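Local coordinates for protein autotransporter adhesin (Vibrio vulnificus, PDB 4ERR) that probably directs an effector domain of the MARTX toxin to the host cell membrane, serving as its four-helix-bundle membrane localization domain, at residues Ile21-Leu32 and Leu50-His61. Residues are numbered along the deposited sequence; the frame is centred on the assembly and turned at random.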
loop_
_atom_site.group_PDB
_atom_site.type_symbol
_atom_site.label_atom_id
_atom_site.label_comp_id
_atom_site.label_asym_id
_atom_site.label_seq_id
_atom_site.Cartn_x
_atom_site.Cartn_y
_atom_site.Cartn_z
ATOM N N ILE B 21 -7.396 4.998 4.353
ATOM C CA ILE B 21 -6.309 4.174 4.861
ATOM C C ILE B 21 -5.316 5.084 5.561
ATOM O O ILE B 21 -4.859 4.781 6.660
ATOM C CB ILE B 21 -5.610 3.375 3.732
ATOM C CG1 ILE B 21 -6.619 2.504 2.974
ATOM C CG2 ILE B 21 -4.491 2.491 4.295
ATOM C CD1 ILE B 21 -6.030 1.698 1.845
ATOM N N GLY B 22 -4.997 6.214 4.930
ATOM C CA GLY B 22 -4.079 7.196 5.504
ATOM C C GLY B 22 -4.570 7.753 6.827
ATOM O O GLY B 22 -3.776 7.988 7.751
ATOM N N ALA B 23 -5.887 7.952 6.925
ATOM C CA ALA B 23 -6.493 8.404 8.169
ATOM C C ALA B 23 -6.326 7.367 9.309
ATOM O O ALA B 23 -5.952 7.725 10.437
ATOM C CB ALA B 23 -7.980 8.763 7.947
ATOM N N SER B 24 -6.606 6.100 9.022
ATOM C CA SER B 24 -6.394 5.051 10.012
ATOM C C SER B 24 -4.916 4.970 10.393
ATOM O O SER B 24 -4.574 4.834 11.558
ATOM C CB SER B 24 -6.896 3.688 9.511
ATOM O OG SER B 24 -8.289 3.694 9.299
ATOM N N TYR B 25 -4.035 5.085 9.397
ATOM C CA TYR B 25 -2.604 5.043 9.667
ATOM C C TYR B 25 -2.163 6.157 10.612
ATOM O O TYR B 25 -1.393 5.933 11.533
ATOM C CB TYR B 25 -1.795 5.068 8.384
ATOM C CG TYR B 25 -0.323 4.901 8.548
ATOM C CD1 TYR B 25 0.205 3.778 9.169
ATOM C CD2 TYR B 25 0.572 5.816 8.006
ATOM C CE1 TYR B 25 1.585 3.590 9.267
ATOM C CE2 TYR B 25 1.968 5.619 8.090
ATOM C CZ TYR B 25 2.457 4.521 8.718
ATOM O OH TYR B 25 3.836 4.318 8.781
ATOM N N GLN B 26 -2.652 7.366 10.368
ATOM C CA GLN B 26 -2.340 8.488 11.234
ATOM C C GLN B 26 -2.750 8.219 12.677
ATOM O O GLN B 26 -2.077 8.621 13.625
ATOM C CB GLN B 26 -3.007 9.761 10.732
ATOM C CG GLN B 26 -2.480 11.012 11.435
ATOM C CD GLN B 26 -0.972 11.197 11.213
ATOM O OE1 GLN B 26 -0.502 11.203 10.072
ATOM N NE2 GLN B 26 -0.208 11.315 12.308
ATOM N N GLY B 27 -3.873 7.535 12.845
ATOM C CA GLY B 27 -4.324 7.131 14.171
ATOM C C GLY B 27 -3.321 6.228 14.882
ATOM O O GLY B 27 -3.071 6.350 16.091
ATOM N N ILE B 28 -2.758 5.307 14.122
ATOM C CA ILE B 28 -1.705 4.440 14.647
ATOM C C ILE B 28 -0.469 5.252 15.031
ATOM O O ILE B 28 0.083 5.053 16.129
ATOM C CB ILE B 28 -1.349 3.329 13.661
ATOM C CG1 ILE B 28 -2.494 2.321 13.531
ATOM C CG2 ILE B 28 -0.014 2.608 14.096
ATOM C CD1 ILE B 28 -2.324 1.383 12.324
ATOM N N LEU B 29 -0.037 6.157 14.137
ATOM C CA LEU B 29 1.139 7.016 14.376
ATOM C C LEU B 29 0.987 7.892 15.628
ATOM O O LEU B 29 1.942 8.091 16.400
ATOM C CB LEU B 29 1.389 7.910 13.169
ATOM C CG LEU B 29 1.807 7.264 11.837
ATOM C CD1 LEU B 29 1.825 8.308 10.731
ATOM C CD2 LEU B 29 3.168 6.564 11.933
ATOM N N ASP B 30 -0.209 8.433 15.809
ATOM C CA ASP B 30 -0.499 9.256 16.975
ATOM C C ASP B 30 -0.478 8.427 18.253
ATOM O O ASP B 30 0.061 8.849 19.262
ATOM C CB ASP B 30 -1.829 9.978 16.799
ATOM C CG ASP B 30 -1.789 11.052 15.692
ATOM O OD1 ASP B 30 -0.700 11.365 15.125
ATOM O OD2 ASP B 30 -2.861 11.584 15.409
ATOM N N GLN B 31 -1.024 7.222 18.200
ATOM C CA GLN B 31 -1.026 6.350 19.371
ATOM C C GLN B 31 0.382 5.845 19.702
ATOM O O GLN B 31 0.745 5.701 20.890
ATOM C CB GLN B 31 -1.963 5.183 19.150
ATOM C CG GLN B 31 -2.167 4.343 20.389
ATOM C CD GLN B 31 -2.905 5.079 21.504
ATOM O OE1 GLN B 31 -3.717 5.999 21.262
ATOM N NE2 GLN B 31 -2.630 4.671 22.739
ATOM N N LEU B 32 1.191 5.609 18.668
ATOM C CA LEU B 32 2.581 5.213 18.880
ATOM C C LEU B 32 3.358 6.326 19.592
ATOM O O LEU B 32 4.147 6.056 20.500
ATOM C CB LEU B 32 3.219 4.835 17.537
ATOM C CG LEU B 32 4.672 4.376 17.560
ATOM C CD1 LEU B 32 4.790 3.150 18.474
ATOM C CD2 LEU B 32 5.139 4.006 16.144
ATOM N N LEU B 50 -2.676 0.699 21.175
ATOM C CA LEU B 50 -1.918 0.662 19.930
ATOM C C LEU B 50 -2.134 -0.689 19.222
ATOM O O LEU B 50 -2.414 -0.740 18.022
ATOM C CB LEU B 50 -0.431 0.887 20.208
ATOM C CG LEU B 50 0.510 0.765 19.023
ATOM C CD1 LEU B 50 0.148 1.760 17.942
ATOM C CD2 LEU B 50 1.939 0.958 19.502
ATOM N N ASN B 51 -2.012 -1.765 19.977
ATOM C CA ASN B 51 -2.184 -3.074 19.413
ATOM C C ASN B 51 -3.571 -3.265 18.783
ATOM O O ASN B 51 -3.701 -3.829 17.687
ATOM C CB ASN B 51 -1.857 -4.159 20.429
ATOM C CG ASN B 51 -1.075 -5.267 19.795
ATOM O OD1 ASN B 51 0.103 -5.094 19.474
ATOM N ND2 ASN B 51 -1.726 -6.386 19.554
ATOM N N LYS B 52 -4.604 -2.757 19.458
ATOM C CA LYS B 52 -5.940 -2.799 18.922
ATOM C C LYS B 52 -6.047 -2.021 17.617
ATOM O O LYS B 52 -6.635 -2.516 16.648
ATOM C CB LYS B 52 -6.965 -2.294 19.941
ATOM C CG LYS B 52 -8.344 -2.309 19.411
ATOM C CD LYS B 52 -9.390 -1.954 20.486
ATOM C CE LYS B 52 -10.733 -1.745 19.824
ATOM N NZ LYS B 52 -11.099 -2.818 18.869
ATOM N N LYS B 53 -5.475 -0.820 17.584
ATOM C CA LYS B 53 -5.517 0.005 16.391
ATOM C C LYS B 53 -4.834 -0.702 15.210
ATOM O O LYS B 53 -5.369 -0.723 14.101
ATOM C CB LYS B 53 -4.896 1.385 16.661
ATOM C CG LYS B 53 -5.670 2.216 17.708
ATOM C CD LYS B 53 -5.083 3.612 17.951
ATOM C CE LYS B 53 -5.994 4.461 18.870
ATOM N NZ LYS B 53 -7.318 4.830 18.260
ATOM N N ILE B 54 -3.677 -1.310 15.458
ATOM C CA ILE B 54 -2.947 -2.051 14.394
ATOM C C ILE B 54 -3.808 -3.218 13.916
ATOM O O ILE B 54 -3.999 -3.401 12.723
ATOM C CB ILE B 54 -1.584 -2.565 14.857
ATOM C CG1 ILE B 54 -0.678 -1.394 15.264
ATOM C CG2 ILE B 54 -0.927 -3.395 13.738
ATOM C CD1 ILE B 54 0.578 -1.797 16.017
ATOM N N ASN B 55 -4.331 -3.980 14.872
ATOM C CA ASN B 55 -5.186 -5.131 14.580
ATOM C C ASN B 55 -6.400 -4.741 13.701
ATOM O O ASN B 55 -6.765 -5.443 12.763
ATOM C CB ASN B 55 -5.654 -5.747 15.895
ATOM C CG ASN B 55 -5.981 -7.211 15.770
ATOM O OD1 ASN B 55 -5.212 -7.998 15.192
ATOM N ND2 ASN B 55 -7.114 -7.601 16.322
ATOM N N ASP B 56 -7.041 -3.633 14.046
ATOM C CA ASP B 56 -8.198 -3.126 13.315
ATOM C C ASP B 56 -7.826 -2.630 11.914
ATOM O O ASP B 56 -8.545 -2.856 10.952
ATOM C CB ASP B 56 -8.875 -2.028 14.104
ATOM C CG ASP B 56 -9.536 -2.532 15.387
ATOM O OD1 ASP B 56 -9.803 -3.747 15.539
ATOM O OD2 ASP B 56 -9.785 -1.683 16.264
ATOM N N TYR B 57 -6.693 -1.956 11.818
ATOM C CA TYR B 57 -6.195 -1.502 10.545
ATOM C C TYR B 57 -5.914 -2.680 9.605
ATOM O O TYR B 57 -6.313 -2.647 8.454
ATOM C CB TYR B 57 -4.930 -0.619 10.765
ATOM C CG TYR B 57 -4.203 -0.228 9.495
ATOM C CD1 TYR B 57 -3.372 -1.138 8.843
ATOM C CD2 TYR B 57 -4.310 1.054 8.954
ATOM C CE1 TYR B 57 -2.724 -0.810 7.675
ATOM C CE2 TYR B 57 -3.634 1.398 7.783
ATOM C CZ TYR B 57 -2.843 0.466 7.148
ATOM O OH TYR B 57 -2.205 0.840 5.972
ATOM N N ILE B 58 -5.214 -3.701 10.084
ATOM C CA ILE B 58 -4.849 -4.831 9.221
ATOM C C ILE B 58 -6.092 -5.580 8.724
ATOM O O ILE B 58 -6.080 -6.140 7.620
ATOM C CB ILE B 58 -3.831 -5.755 9.918
ATOM C CG1 ILE B 58 -2.523 -4.993 10.198
ATOM C CG2 ILE B 58 -3.560 -7.005 9.080
ATOM C CD1 ILE B 58 -1.600 -4.842 9.007
ATOM N N ALA B 59 -7.161 -5.609 9.525
ATOM C CA ALA B 59 -8.427 -6.201 9.088
ATOM C C ALA B 59 -9.177 -5.315 8.087
ATOM O O ALA B 59 -9.734 -5.808 7.092
ATOM C CB ALA B 59 -9.322 -6.504 10.325
ATOM N N GLU B 60 -9.155 -4.011 8.341
ATOM C CA GLU B 60 -9.909 -3.028 7.558
ATOM C C GLU B 60 -9.235 -2.611 6.238
ATOM O O GLU B 60 -9.933 -2.311 5.251
ATOM C CB GLU B 60 -10.124 -1.778 8.419
ATOM C CG GLU B 60 -11.131 -0.766 7.890
ATOM C CD GLU B 60 -11.384 0.401 8.863
ATOM O OE1 GLU B 60 -10.923 0.364 10.052
ATOM O OE2 GLU B 60 -12.059 1.364 8.432
ATOM N N HIS B 61 -7.902 -2.587 6.225
ATOM C CA HIS B 61 -7.135 -2.052 5.092
ATOM C C HIS B 61 -6.027 -2.995 4.596
ATOM O O HIS B 61 -4.837 -2.659 4.624
ATOM C CB HIS B 61 -6.513 -0.722 5.501
ATOM C CG HIS B 61 -7.481 0.263 6.086
ATOM N ND1 HIS B 61 -8.540 0.794 5.377
ATOM C CD2 HIS B 61 -7.492 0.883 7.296
ATOM C CE1 HIS B 61 -9.171 1.680 6.136
ATOM N NE2 HIS B 61 -8.574 1.724 7.316
HETATM O O HOH W 1 -8.383 1.086 10.934
#
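Ser24 and His61 meet through a 2.8 Å hydrogen bond between Ser24 OG and His61 NE2, with the hydroxyl at the edge of the imidazole, near its plane. The ring is sandwiched: Ile21 CA makes a CH-pi contact over the centre of one face, 4.0 Å from the centroid, while Glu60 CG covers the other near the rim. A water joins Ser24 OG to Glu60 OE1, to which it donates, so the polar cluster spans both helices.

One turn further in, Tyr57 is a knob in a hole formed by Ile21, Ser24, Tyr25 and Ile28. With CG anti to the backbone N (chi1 172°), its ring reaches across to helix 7-37, where Ser24 CB lies at the ring edge and Ile21 CG2 is 3.3 Å from Tyr57 OH. That hydroxyl hydrogen-bonds Asn67 of the second subunit. Ile28 returns the packing as a knob among Leu50, Lys53, Ile54 and Tyr57: crossing Tyr57 at about a right angle, it brings CD1 to 3.6 Å from Tyr57 CB, while CG2 faces Leu50 CD1 and Ile54 CG1, and CG1 lies by Lys53 CB.

Beyond it, Leu32 CD1 touches Leu50 CD2 at 3.7 Å, and Gln31 CG rests 3.7 Å from Leu50 CA, its NE2 bonded to Ala46 O. The axes of the 21-32 and 50-60 segments approach to 9.5 Å, their N-to-C directions 162° apart; this and the reciprocal knobs-into-holes packing mark an antiparallel helical hairpin, here part of the four-helical-bundle membrane localization domain.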